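Local coordinates for protein cytochrome P450 268A2 Cyp268A2 (Mycobacterium marinum, PDB 6BLD) that binds iron protoporphyrin IX as a member of the cytochrome P450 family and holds (3E,5E)-6,10-dimethylundeca-3,5,9-trien-2-one in an internal pocket, at residues 142-147 with 151-156; 135-140 with 382-387; 93-98 with 200-205; 181-186 with 209-214; 12-17 with 38-43. All coordinates share one frame; numbering follows the deposited sequence.

Interaction 1. Residues 142-147 with 151-156; sequences DELRMA and VDFVEH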
# COMPACT_ATOMS: atom_id res chain seq x y z
N ASP A 142 3.80 -24.93 -1.99
CA ASP A 142 4.35 -26.26 -1.73
C ASP A 142 5.14 -26.28 -0.42
O ASP A 142 4.96 -27.19 0.40
CB ASP A 142 5.23 -26.70 -2.90
CG ASP A 142 5.81 -28.09 -2.71
OD1 ASP A 142 5.02 -29.03 -2.45
OD2 ASP A 142 7.04 -28.25 -2.82
N GLU A 143 6.01 -25.29 -0.22
CA GLU A 143 6.75 -25.21 1.03
C GLU A 143 5.83 -24.95 2.21
O GLU A 143 6.10 -25.42 3.32
CB GLU A 143 7.81 -24.11 0.94
CG GLU A 143 8.96 -24.43 -0.01
CD GLU A 143 9.62 -23.18 -0.56
OE1 GLU A 143 9.99 -23.18 -1.75
OE2 GLU A 143 9.78 -22.21 0.21
N LEU A 144 4.74 -24.21 2.00
CA LEU A 144 3.76 -24.01 3.06
C LEU A 144 3.09 -25.33 3.44
O LEU A 144 2.86 -25.60 4.62
CB LEU A 144 2.71 -22.99 2.62
CG LEU A 144 1.45 -22.88 3.49
CD1 LEU A 144 1.78 -22.24 4.83
CD2 LEU A 144 0.36 -22.11 2.78
N ARG A 145 2.78 -26.16 2.44
CA ARG A 145 2.16 -27.45 2.72
C ARG A 145 3.07 -28.34 3.55
O ARG A 145 2.62 -29.01 4.48
CB ARG A 145 1.79 -28.14 1.40
CG ARG A 145 0.93 -29.38 1.58
CD ARG A 145 0.84 -30.16 0.28
NE ARG A 145 1.99 -31.04 0.11
CZ ARG A 145 3.07 -30.72 -0.60
NH1 ARG A 145 3.15 -29.54 -1.21
NH2 ARG A 145 4.07 -31.58 -0.70
N MET A 146 4.37 -28.36 3.22
CA MET A 146 5.32 -29.14 4.00
C MET A 146 5.49 -28.61 5.41
O MET A 146 5.87 -29.36 6.31
CB MET A 146 6.67 -29.18 3.29
CG MET A 146 6.59 -29.61 1.83
SD MET A 146 8.21 -29.93 1.11
CE MET A 146 9.20 -28.68 1.91
N ALA A 147 5.21 -27.32 5.63
CA ALA A 147 5.28 -26.77 6.98
C ALA A 147 4.16 -27.30 7.86
O ALA A 147 4.31 -27.35 9.09
CB ALA A 147 5.23 -25.24 6.93
N VAL A 151 0.62 -23.32 11.05
CA VAL A 151 1.75 -22.41 10.89
C VAL A 151 1.25 -21.02 10.51
O VAL A 151 0.12 -20.84 10.04
CB VAL A 151 2.75 -22.96 9.85
CG1 VAL A 151 2.34 -22.54 8.44
CG2 VAL A 151 4.16 -22.50 10.17
N ASP A 152 2.11 -20.02 10.72
CA ASP A 152 1.75 -18.64 10.44
C ASP A 152 1.67 -18.42 8.93
O ASP A 152 2.65 -18.63 8.21
CB ASP A 152 2.76 -17.69 11.06
CG ASP A 152 2.53 -16.24 10.67
OD1 ASP A 152 1.35 -15.83 10.58
OD2 ASP A 152 3.52 -15.51 10.46
N PHE A 153 0.49 -18.01 8.45
CA PHE A 153 0.30 -17.80 7.02
C PHE A 153 1.06 -16.58 6.52
O PHE A 153 1.44 -16.53 5.34
CB PHE A 153 -1.19 -17.66 6.72
CG PHE A 153 -1.50 -17.45 5.26
CD1 PHE A 153 -1.41 -18.50 4.36
CD2 PHE A 153 -1.90 -16.21 4.80
CE1 PHE A 153 -1.70 -18.31 3.03
CE2 PHE A 153 -2.19 -16.01 3.46
CZ PHE A 153 -2.09 -17.07 2.57
N VAL A 154 1.29 -15.59 7.38
CA VAL A 154 1.96 -14.36 6.95
C VAL A 154 3.42 -14.64 6.61
O VAL A 154 3.91 -14.27 5.54
CB VAL A 154 1.82 -13.27 8.02
CG1 VAL A 154 2.63 -12.04 7.63
CG2 VAL A 154 0.36 -12.91 8.24
N GLU A 155 4.13 -15.31 7.52
CA GLU A 155 5.56 -15.53 7.32
C GLU A 155 5.84 -16.62 6.29
O GLU A 155 6.85 -16.54 5.58
CB GLU A 155 6.23 -15.89 8.65
CG GLU A 155 7.71 -15.57 8.71
CD GLU A 155 7.99 -14.08 8.82
OE1 GLU A 155 7.04 -13.31 9.12
OE2 GLU A 155 9.15 -13.67 8.61
N HIS A 156 4.98 -17.62 6.19
CA HIS A 156 5.22 -18.77 5.33
C HIS A 156 4.57 -18.64 3.95
O HIS A 156 4.70 -19.56 3.14
CB HIS A 156 4.73 -20.05 6.00
CG HIS A 156 5.63 -20.53 7.11
ND1 HIS A 156 5.89 -19.77 8.23
CD2 HIS A 156 6.33 -21.68 7.26
CE1 HIS A 156 6.71 -20.44 9.03
NE2 HIS A 156 6.99 -21.60 8.46
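Ala147 CB meets the His156 imidazole obliquely, 3.7 Å from His156 CD2, while Val151 CG2 of the ring's own segment is centred over one face, 3.4 Å above the plane. The phenyl ring of Phe153 is met at its edge instead, near its plane, by Leu144 CD2. The two methyls of Leu144 thus divide the work: CD2 goes to Phe153, and CD1 lies 3.7 Å from Val151 CG1 and 3.9 Å from His156 CB. This reach follows from Leu144 CG standing anti to the backbone N (chi1 168°), which brings the branch to the second segment although the CB bond does not aim there. No hydrogen bond joins the segments. The turn into the second helix is stabilised by Asp152 as N-cap: OD2 accepts from Glu155 N at 3.0 Å, 67° out of the carboxylate plane, and OD1 takes a weak bond from Val154 N. Leu144 and Phe153 both also touch Leu389 of helix 375-392, and Phe153 packs on Ile269 and Leu273 of helix 247-278. Backbone bonds from Val151 to Cys417 and from Phe153 to Met415 tie the connection to strand 411-418.

Interaction 2. Residues 135-140 with 382-387; sequences INAKGI and LRAIFG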
# COMPACT_ATOMS: atom_id res chain seq x y z
N ILE A 135 5.57 -19.75 -11.04
CA ILE A 135 6.50 -20.76 -10.55
C ILE A 135 6.88 -20.48 -9.10
O ILE A 135 7.03 -21.40 -8.29
CB ILE A 135 7.73 -20.83 -11.47
CG1 ILE A 135 7.37 -21.54 -12.78
CG2 ILE A 135 8.89 -21.56 -10.80
CD1 ILE A 135 8.21 -21.11 -13.97
N ASN A 136 7.03 -19.20 -8.74
CA ASN A 136 7.29 -18.85 -7.35
C ASN A 136 6.08 -19.15 -6.47
O ASN A 136 6.23 -19.65 -5.35
CB ASN A 136 7.69 -17.38 -7.24
CG ASN A 136 9.17 -17.16 -7.50
OD1 ASN A 136 9.99 -18.03 -7.24
ND2 ASN A 136 9.51 -15.98 -8.00
N ALA A 137 4.88 -18.86 -6.97
CA ALA A 137 3.67 -19.13 -6.19
C ALA A 137 3.50 -20.62 -5.92
O ALA A 137 3.10 -21.02 -4.82
CB ALA A 137 2.44 -18.57 -6.91
N LYS A 138 3.79 -21.45 -6.91
CA LYS A 138 3.66 -22.89 -6.73
C LYS A 138 4.62 -23.42 -5.67
O LYS A 138 4.24 -24.22 -4.81
CB LYS A 138 3.89 -23.60 -8.06
CG LYS A 138 3.04 -24.81 -8.29
CD LYS A 138 3.05 -25.20 -9.76
CE LYS A 138 1.63 -25.32 -10.24
NZ LYS A 138 0.94 -26.39 -9.44
N GLY A 139 5.89 -23.00 -5.73
CA GLY A 139 6.86 -23.45 -4.75
C GLY A 139 6.59 -22.92 -3.36
O GLY A 139 6.88 -23.61 -2.37
N ILE A 140 6.04 -21.71 -3.25
CA ILE A 140 5.75 -21.14 -1.94
C ILE A 140 4.62 -21.92 -1.26
O ILE A 140 4.72 -22.29 -0.09
CB ILE A 140 5.41 -19.65 -2.07
CG1 ILE A 140 6.69 -18.83 -2.23
CG2 ILE A 140 4.63 -19.16 -0.85
CD1 ILE A 140 6.49 -17.51 -2.94
N LEU A 382 -1.63 -11.88 -7.14
CA LEU A 382 -2.81 -12.37 -6.43
C LEU A 382 -3.50 -13.49 -7.19
O LEU A 382 -3.99 -14.44 -6.58
CB LEU A 382 -3.79 -11.22 -6.16
CG LEU A 382 -3.18 -9.98 -5.50
CD1 LEU A 382 -4.12 -8.79 -5.62
CD2 LEU A 382 -2.83 -10.28 -4.05
N ARG A 383 -3.55 -13.39 -8.52
CA ARG A 383 -4.09 -14.48 -9.31
C ARG A 383 -3.27 -15.76 -9.14
O ARG A 383 -3.83 -16.86 -9.06
CB ARG A 383 -4.14 -14.08 -10.79
CG ARG A 383 -5.15 -12.98 -11.12
CD ARG A 383 -5.37 -12.87 -12.63
NE ARG A 383 -4.10 -12.81 -13.36
CZ ARG A 383 -3.52 -11.68 -13.75
NH1 ARG A 383 -4.08 -10.51 -13.48
NH2 ARG A 383 -2.36 -11.73 -14.40
N ALA A 384 -1.95 -15.62 -9.08
CA ALA A 384 -1.09 -16.80 -9.01
C ALA A 384 -1.11 -17.45 -7.63
O ALA A 384 -1.18 -18.68 -7.53
CB ALA A 384 0.34 -16.41 -9.40
N ILE A 385 -1.04 -16.65 -6.57
CA ILE A 385 -0.93 -17.22 -5.23
C ILE A 385 -2.26 -17.84 -4.79
O ILE A 385 -2.28 -18.88 -4.12
CB ILE A 385 -0.43 -16.17 -4.22
CG1 ILE A 385 -0.02 -16.83 -2.91
CG2 ILE A 385 -1.47 -15.08 -3.98
CD1 ILE A 385 1.17 -17.76 -3.03
N PHE A 386 -3.38 -17.23 -5.17
CA PHE A 386 -4.67 -17.78 -4.78
C PHE A 386 -5.07 -18.95 -5.66
O PHE A 386 -5.83 -19.82 -5.21
CB PHE A 386 -5.74 -16.69 -4.81
CG PHE A 386 -5.72 -15.79 -3.60
CD1 PHE A 386 -6.14 -16.27 -2.37
CD2 PHE A 386 -5.26 -14.49 -3.69
CE1 PHE A 386 -6.12 -15.45 -1.25
CE2 PHE A 386 -5.23 -13.67 -2.58
CZ PHE A 386 -5.66 -14.15 -1.36
N GLY A 387 -4.58 -19.01 -6.89
CA GLY A 387 -4.80 -20.19 -7.71
C GLY A 387 -4.00 -21.38 -7.21
O GLY A 387 -4.48 -22.52 -7.24
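Ala137 and Ala384 point their methyl groups at each other's segment, and the two CB atoms stand 3.9 Å apart where helix 123-147 runs beside helix 375-392. The Ala137 methyl also lies over the backbone of the partner, 3.7 Å from Ala384 O. Ile385 arrives differently: its CB bond does not aim at the first helix, but CG1 lies anti to the backbone N (chi1 -167°) and the next torsion (chi2 65°) folds CD1 back across the gap. Ile385 CD1 then sits 4.2 Å from Ala137 CB and 4.3 Å from Ile140 CG2, bridging successive turns. The short axes come within 8.5 Å at a crossing angle of -30°, both running in the same sense, which fits the D and L helices of the P450 four-helix core. Ile385 also touches Leu161 of helix 160-170, and its side chain is about 11 Å from the haem. Charged pairs lie at the flanks, Arg383 with Glu130 and Lys138 with Glu388. Between the segments themselves no hydrogen bond forms and all four touching residues are buried, so the seam rests on dispersion and hydrophobic burial, with two alanines permitting the close approach.

Interaction 3. Residues 93-98 with 200-205; sequences AELLEA and EPLAVL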
# COMPACT_ATOMS: atom_id res chain seq x y z
N ALA A 93 11.42 14.84 8.38
CA ALA A 93 11.75 15.08 6.97
C ALA A 93 12.86 14.15 6.49
O ALA A 93 12.82 13.67 5.35
CB ALA A 93 12.15 16.54 6.77
N GLU A 94 13.86 13.89 7.33
CA GLU A 94 14.96 13.02 6.92
C GLU A 94 14.45 11.62 6.57
O GLU A 94 14.90 11.02 5.59
CB GLU A 94 16.02 12.94 8.03
CG GLU A 94 17.07 11.86 7.80
CD GLU A 94 18.46 12.29 8.23
OE1 GLU A 94 18.63 13.47 8.62
OE2 GLU A 94 19.38 11.46 8.18
N LEU A 95 13.51 11.10 7.35
CA LEU A 95 12.92 9.80 7.04
C LEU A 95 12.09 9.85 5.76
O LEU A 95 12.07 8.89 4.98
CB LEU A 95 12.07 9.31 8.21
CG LEU A 95 12.84 9.02 9.51
CD1 LEU A 95 11.89 8.80 10.67
CD2 LEU A 95 13.75 7.82 9.32
N LEU A 96 11.41 10.97 5.53
CA LEU A 96 10.63 11.13 4.31
C LEU A 96 11.55 11.25 3.09
O LEU A 96 11.34 10.58 2.07
CB LEU A 96 9.71 12.34 4.41
CG LEU A 96 8.54 12.23 5.39
CD1 LEU A 96 7.77 13.55 5.45
CD2 LEU A 96 7.62 11.09 4.99
N GLU A 97 12.57 12.10 3.19
CA GLU A 97 13.47 12.32 2.06
C GLU A 97 14.20 11.05 1.64
O GLU A 97 14.63 10.95 0.49
CB GLU A 97 14.48 13.42 2.39
CG GLU A 97 13.87 14.81 2.51
CD GLU A 97 14.50 15.64 3.62
OE1 GLU A 97 15.58 15.25 4.11
OE2 GLU A 97 13.91 16.67 4.00
N ALA A 98 14.34 10.08 2.54
CA ALA A 98 15.05 8.84 2.25
C ALA A 98 14.13 7.70 1.83
O ALA A 98 14.61 6.57 1.67
CB ALA A 98 15.88 8.42 3.46
N GLU A 200 12.07 2.77 20.65
CA GLU A 200 11.52 4.03 20.15
C GLU A 200 11.40 3.95 18.63
O GLU A 200 12.34 3.51 17.96
CB GLU A 200 12.42 5.19 20.57
CG GLU A 200 11.79 6.57 20.40
CD GLU A 200 11.98 7.12 19.00
OE1 GLU A 200 13.14 7.13 18.53
OE2 GLU A 200 10.99 7.55 18.39
N PRO A 201 10.26 4.35 18.06
CA PRO A 201 10.03 4.09 16.63
C PRO A 201 11.00 4.78 15.69
O PRO A 201 11.36 4.20 14.65
CB PRO A 201 8.59 4.58 16.41
CG PRO A 201 8.32 5.51 17.55
CD PRO A 201 9.08 4.95 18.71
N LEU A 202 11.45 6.00 16.00
CA LEU A 202 12.30 6.73 15.07
C LEU A 202 13.63 6.02 14.85
O LEU A 202 14.16 6.01 13.73
CB LEU A 202 12.54 8.16 15.58
CG LEU A 202 11.31 9.07 15.58
CD1 LEU A 202 11.66 10.45 16.12
CD2 LEU A 202 10.71 9.17 14.19
N ALA A 203 14.18 5.40 15.90
CA ALA A 203 15.43 4.67 15.75
C ALA A 203 15.24 3.41 14.93
O ALA A 203 16.11 3.04 14.13
CB ALA A 203 16.01 4.34 17.13
N VAL A 204 14.10 2.73 15.11
CA VAL A 204 13.82 1.53 14.33
C VAL A 204 13.61 1.87 12.86
O VAL A 204 14.07 1.15 11.97
CB VAL A 204 12.60 0.79 14.91
CG1 VAL A 204 12.09 -0.27 13.95
CG2 VAL A 204 12.94 0.18 16.26
N LEU A 205 12.94 2.99 12.59
CA LEU A 205 12.72 3.40 11.20
C LEU A 205 14.04 3.73 10.51
O LEU A 205 14.26 3.34 9.36
CB LEU A 205 11.78 4.60 11.15
CG LEU A 205 10.32 4.34 11.53
CD1 LEU A 205 9.53 5.63 11.59
CD2 LEU A 205 9.68 3.35 10.56
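Leu95 reaches from the short helix 93-97 to Leu202 and Leu205 at the start of helix 201-225, a pairing that, from their order in the chain, probably corresponds to the B' and G helices of the P450 fold. Its CB leaves the backbone in the direction of the second segment, and CG stands anti to the carbonyl carbon (chi1 -65°), carrying the fork outward. At the fork the branches separate. Leu95 CD1 makes the nearest approach, 3.7 Å from Leu202 CD2, and also meets Leu205 CD1 at 4.1 Å. Leu95 CD2 turns to the root of the latter residue, 4.2 Å from Leu205 CB. In both pairs the leucine side chains cross at about a right angle, so one isopropyl end lies across residues one turn apart on the partner helix. No hydrogen bond spans the segments; the contact is apolar and buries 127 Å² in all. Leu205 belongs to the pocket of (3E,5E)-6,10-dimethylundeca-3,5,9-trien-2-one and touches that ligand, so the cluster forms part of the surroundings of the pocket wall. The helix that bears both partners begins with Glu200 as N-cap: OE1 takes a weak bond from Ala203 N, and Leu202 N donates to Glu200 OE2 at 2.9 Å from above the carboxylate plane.

Interaction 4. Residues 181-186 with 209-214; sequences AHAADA and QMYLHQ. With DXJ ((3E,5E)-6,10-dimethylundeca-3,5,9-trien-2-one), chain C.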
# COMPACT_ATOMS: atom_id res chain seq x y z
N ALA A 181 12.57 -7.56 2.80
CA ALA A 181 11.14 -7.70 3.09
C ALA A 181 10.84 -7.33 4.53
O ALA A 181 9.81 -6.70 4.82
CB ALA A 181 10.69 -9.13 2.79
N HIS A 182 11.72 -7.70 5.46
CA HIS A 182 11.52 -7.33 6.86
C HIS A 182 11.69 -5.83 7.06
O HIS A 182 10.93 -5.21 7.82
CB HIS A 182 12.50 -8.10 7.75
CG HIS A 182 12.53 -7.63 9.17
ND1 HIS A 182 13.42 -6.69 9.62
CD2 HIS A 182 11.78 -7.98 10.24
CE1 HIS A 182 13.22 -6.47 10.91
NE2 HIS A 182 12.23 -7.25 11.31
N ALA A 183 12.67 -5.22 6.39
CA ALA A 183 12.89 -3.79 6.53
C ALA A 183 11.76 -2.99 5.89
O ALA A 183 11.38 -1.93 6.40
CB ALA A 183 14.24 -3.40 5.93
N ALA A 184 11.23 -3.48 4.77
CA ALA A 184 10.10 -2.80 4.14
C ALA A 184 8.87 -2.85 5.03
O ALA A 184 8.14 -1.86 5.14
CB ALA A 184 9.80 -3.43 2.77
N ASP A 185 8.62 -3.99 5.67
CA ASP A 185 7.49 -4.11 6.58
C ASP A 185 7.66 -3.24 7.82
O ASP A 185 6.67 -2.77 8.38
CB ASP A 185 7.30 -5.58 6.98
CG ASP A 185 6.15 -5.78 7.95
OD1 ASP A 185 4.98 -5.67 7.52
OD2 ASP A 185 6.42 -6.05 9.13
N ALA A 186 8.90 -3.01 8.25
CA ALA A 186 9.15 -2.18 9.42
C ALA A 186 8.75 -0.73 9.19
O ALA A 186 8.28 -0.06 10.12
CB ALA A 186 10.63 -2.25 9.81
N GLN A 209 15.63 1.82 7.33
CA GLN A 209 15.93 2.66 6.18
C GLN A 209 17.42 2.60 5.84
O GLN A 209 17.79 2.56 4.66
CB GLN A 209 15.51 4.10 6.45
CG GLN A 209 14.06 4.39 6.13
CD GLN A 209 13.76 5.87 6.12
OE1 GLN A 209 14.66 6.70 6.26
NE2 GLN A 209 12.49 6.22 5.97
N MET A 210 18.28 2.60 6.86
CA MET A 210 19.71 2.55 6.62
C MET A 210 20.11 1.27 5.89
O MET A 210 20.92 1.30 4.96
CB MET A 210 20.47 2.67 7.94
CG MET A 210 21.97 2.78 7.80
SD MET A 210 22.80 2.86 9.39
CE MET A 210 23.24 1.14 9.63
N TYR A 211 19.54 0.13 6.30
CA TYR A 211 19.87 -1.13 5.64
C TYR A 211 19.43 -1.12 4.18
O TYR A 211 20.18 -1.55 3.30
CB TYR A 211 19.23 -2.30 6.38
CG TYR A 211 19.29 -3.59 5.59
CD1 TYR A 211 20.48 -4.30 5.47
CD2 TYR A 211 18.16 -4.09 4.94
CE1 TYR A 211 20.54 -5.47 4.74
CE2 TYR A 211 18.22 -5.26 4.21
CZ TYR A 211 19.41 -5.94 4.11
OH TYR A 211 19.48 -7.11 3.38
N LEU A 212 18.21 -0.64 3.91
CA LEU A 212 17.74 -0.57 2.53
C LEU A 212 18.61 0.34 1.67
O LEU A 212 18.82 0.06 0.49
CB LEU A 212 16.28 -0.10 2.50
CG LEU A 212 15.26 -1.09 3.07
CD1 LEU A 212 13.88 -0.45 3.16
CD2 LEU A 212 15.22 -2.36 2.25
N HIS A 213 19.13 1.42 2.26
CA HIS A 213 20.06 2.27 1.52
C HIS A 213 21.41 1.59 1.31
O HIS A 213 22.10 1.88 0.34
CB HIS A 213 20.24 3.60 2.25
CG HIS A 213 19.11 4.56 2.04
ND1 HIS A 213 19.31 5.87 1.66
CD2 HIS A 213 17.77 4.39 2.14
CE1 HIS A 213 18.13 6.47 1.55
NE2 HIS A 213 17.19 5.60 1.83
N GLN A 214 21.79 0.68 2.21
CA GLN A 214 23.01 -0.09 2.01
C GLN A 214 22.87 -1.05 0.83
O GLN A 214 23.77 -1.15 -0.01
CB GLN A 214 23.35 -0.87 3.28
CG GLN A 214 24.06 -0.05 4.34
CD GLN A 214 25.32 0.61 3.82
OE1 GLN A 214 26.21 -0.05 3.30
NE2 GLN A 214 25.39 1.93 3.95
C10 DXJ C . 7.74 5.00 3.96
C13 DXJ C . 8.68 5.69 7.61
C01 DXJ C . 1.88 2.82 -1.89
C02 DXJ C . 2.87 2.73 -0.74
C03 DXJ C . 3.96 3.47 -0.76
C04 DXJ C . 2.59 1.80 0.44
C05 DXJ C . 4.97 3.41 0.38
C06 DXJ C . 5.38 4.80 0.87
C07 DXJ C . 6.62 4.78 1.76
C08 DXJ C . 6.51 5.02 3.05
C09 DXJ C . 7.99 4.48 1.16
C11 DXJ C . 7.65 5.49 5.18
C12 DXJ C . 8.87 5.49 6.11
O14 DXJ C . 9.95 5.33 5.66
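Ala183 packs on Leu212 and Tyr211 where helix 177-186 crosses helix 201-225, probably the F and G helices that in the P450 fold lie over the ligand pocket. The short axes pass 9.4 Å apart and run at 138° to each other, far nearer antiparallel than parallel.

Apolar contacts carry the crossing. The single methyl of Ala183 faces the branched end of Leu212, with CB 3.8 Å from Leu212 CG and 3.9 Å from Leu212 CD2. Ala183 CB also lies at the edge of the Tyr211 ring, near its plane, 4.1 Å from Tyr211 CD2. Tyr211 CG stands anti to the backbone N (chi1 168°), which places the ring beside the alanine. Leu212 CD1 extends further, to 4.3 Å from Ala184 N.

No hydrogen bond joins the two segments; the polar side chains named here turn to other partners. Tyr211 OH bonds to Asp176, Asp185 forms a salt bridge with Arg413, and His213 NE2 bonds to the carbonyl of Ala98. Gln209, whose CB points away from helix 177-186, is extended beyond CG and brings its amide to the pocket. Its NE2 serves two acceptors, Leu95 O and the ligand ketone, so the amide links helix 93-97, helix 201-225 and (3E,5E)-6,10-dimethylundeca-3,5,9-trien-2-one. The bond from Gln209 NE2 to DXJ O14 is 2.7 Å long, with a bent N-H...O angle of 141°.

Interaction 5. Residues 12-17 with 38-43; sequences DTIDLS and AERPVS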
# COMPACT_ATOMS: atom_id res chain seq x y z
N ASP A 12 -14.02 18.87 13.87
CA ASP A 12 -15.15 17.97 13.79
C ASP A 12 -15.29 17.18 15.09
O ASP A 12 -14.33 16.97 15.84
CB ASP A 12 -15.00 17.01 12.61
CG ASP A 12 -16.32 16.37 12.21
OD1 ASP A 12 -17.06 16.97 11.41
OD2 ASP A 12 -16.61 15.26 12.71
N THR A 13 -16.52 16.73 15.35
CA THR A 13 -16.78 15.92 16.54
C THR A 13 -16.14 14.54 16.42
O THR A 13 -15.62 14.01 17.41
CB THR A 13 -18.29 15.81 16.76
OG1 THR A 13 -18.78 17.02 17.34
CG2 THR A 13 -18.63 14.64 17.68
N ILE A 14 -16.16 13.96 15.22
CA ILE A 14 -15.68 12.60 15.03
C ILE A 14 -14.16 12.56 15.18
O ILE A 14 -13.45 13.40 14.60
CB ILE A 14 -16.11 12.06 13.66
CG1 ILE A 14 -17.64 12.06 13.54
CG2 ILE A 14 -15.56 10.66 13.43
CD1 ILE A 14 -18.35 11.44 14.73
N ASP A 15 -13.67 11.60 15.94
CA ASP A 15 -12.24 11.45 16.19
C ASP A 15 -11.62 10.59 15.09
O ASP A 15 -11.97 9.41 14.94
CB ASP A 15 -11.99 10.83 17.56
CG ASP A 15 -10.55 10.41 17.77
OD1 ASP A 15 -9.64 11.06 17.20
OD2 ASP A 15 -10.32 9.43 18.51
N LEU A 16 -10.70 11.18 14.33
CA LEU A 16 -9.93 10.45 13.32
C LEU A 16 -8.42 10.58 13.54
O LEU A 16 -7.65 10.24 12.64
CB LEU A 16 -10.27 10.95 11.91
CG LEU A 16 -11.73 10.90 11.45
CD1 LEU A 16 -11.83 11.40 10.02
CD2 LEU A 16 -12.29 9.50 11.57
N SER A 17 -7.99 11.07 14.71
CA SER A 17 -6.59 11.41 14.93
C SER A 17 -5.94 10.68 16.09
O SER A 17 -4.70 10.63 16.13
CB SER A 17 -6.45 12.93 15.17
OG SER A 17 -7.32 13.67 14.33
N ALA A 38 -22.13 10.37 5.49
CA ALA A 38 -23.54 10.72 5.37
C ALA A 38 -23.78 12.19 5.67
O ALA A 38 -24.51 12.87 4.94
CB ALA A 38 -24.38 9.83 6.29
N GLU A 39 -23.18 12.71 6.74
CA GLU A 39 -23.49 14.06 7.22
C GLU A 39 -22.46 15.10 6.81
O GLU A 39 -22.83 16.17 6.30
CB GLU A 39 -23.64 14.05 8.75
CG GLU A 39 -24.44 12.88 9.32
CD GLU A 39 -25.90 12.87 8.89
OE1 GLU A 39 -26.37 13.87 8.30
OE2 GLU A 39 -26.59 11.86 9.15
N ARG A 40 -21.18 14.84 7.03
CA ARG A 40 -20.11 15.81 6.76
C ARG A 40 -18.99 15.11 6.00
O ARG A 40 -17.95 14.77 6.58
CB ARG A 40 -19.60 16.43 8.06
CG ARG A 40 -20.70 16.97 8.96
CD ARG A 40 -20.18 17.41 10.32
NE ARG A 40 -19.60 16.31 11.09
CZ ARG A 40 -20.30 15.36 11.70
NH1 ARG A 40 -19.68 14.41 12.38
NH2 ARG A 40 -21.63 15.37 11.64
N PRO A 41 -19.18 14.87 4.70
CA PRO A 41 -18.20 14.07 3.94
C PRO A 41 -16.82 14.70 3.86
O PRO A 41 -15.84 13.98 3.65
CB PRO A 41 -18.84 13.96 2.55
CG PRO A 41 -19.79 15.11 2.47
CD PRO A 41 -20.31 15.31 3.86
N VAL A 42 -16.71 16.02 4.00
CA VAL A 42 -15.43 16.72 4.02
C VAL A 42 -15.39 17.51 5.32
O VAL A 42 -16.05 18.54 5.46
CB VAL A 42 -15.25 17.63 2.80
CG1 VAL A 42 -13.93 18.40 2.90
CG2 VAL A 42 -15.30 16.82 1.52
N SER A 43 -14.62 17.02 6.29
CA SER A 43 -14.60 17.58 7.63
C SER A 43 -13.18 17.93 8.04
O SER A 43 -12.20 17.36 7.54
CB SER A 43 -15.21 16.60 8.65
OG SER A 43 -14.59 15.33 8.57
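Asp12 OD2 is gripped by two donors, Arg40 NH1 at 3.2 Å across the contact and Ile14 N at 2.9 Å within its own loop. The arginine uses the syn lone pair, whereas Ile14 N comes on the anti side, 23° out of the carboxylate plane, and closes an Asx turn. Asp12 OD1 accepts from Arg40 NE at 2.6 Å, again through its syn lone pair. Arg40 therefore holds Asp12 side-on with two nitrogens, one to each oxygen, and the 25° between carboxylate and guanidinium planes shows that the groups are nearly coplanar. A bend in the arginine chain (chi3 -63°) helps present this edge. Two carbons press close to the pair: Ile14 CG1 sits at the guanidinium edge, 3.3 Å from Arg40 NH1, and Ser43 CB lies 3.3 Å from Asp12 OD1. Ser43 OG itself bonds to His45. A backbone bond between Asp12 and Trp44 joins the N-terminal loop to strand 42-45, while Leu36 of helix 26-39 touches both Asp12 and Ser43. With a salt bridge of two hydrogen bonds and a backbone N-H on one carboxylate, Asp12 is probably kept ionised and fixed in rotation, and the two charges probably compensate each other in large part.

Overall arrangement
From the N terminus, interaction 5 closes first, bringing the leading loop back to the junction of helix 26-39 and strand 42-45 before any other contact opens. Interaction 3 opens next at 93-98, then interaction 2 at 135-140; interaction 1 opens and closes within both their spans. Interaction 4 opens at 181-186, before interaction 3 closes at 200-205, and closes after it at 209-214, so these two cross; they share helix 201-225 and touch, their centres 11 Å apart. Interaction 4 lies wholly within the span of interaction 2, which closes last, at 382-387, and also crosses interaction 3. Interactions 1 and 2 share helix 123-147 in the helical core, about 41 to 42 Å between centres from interaction 5.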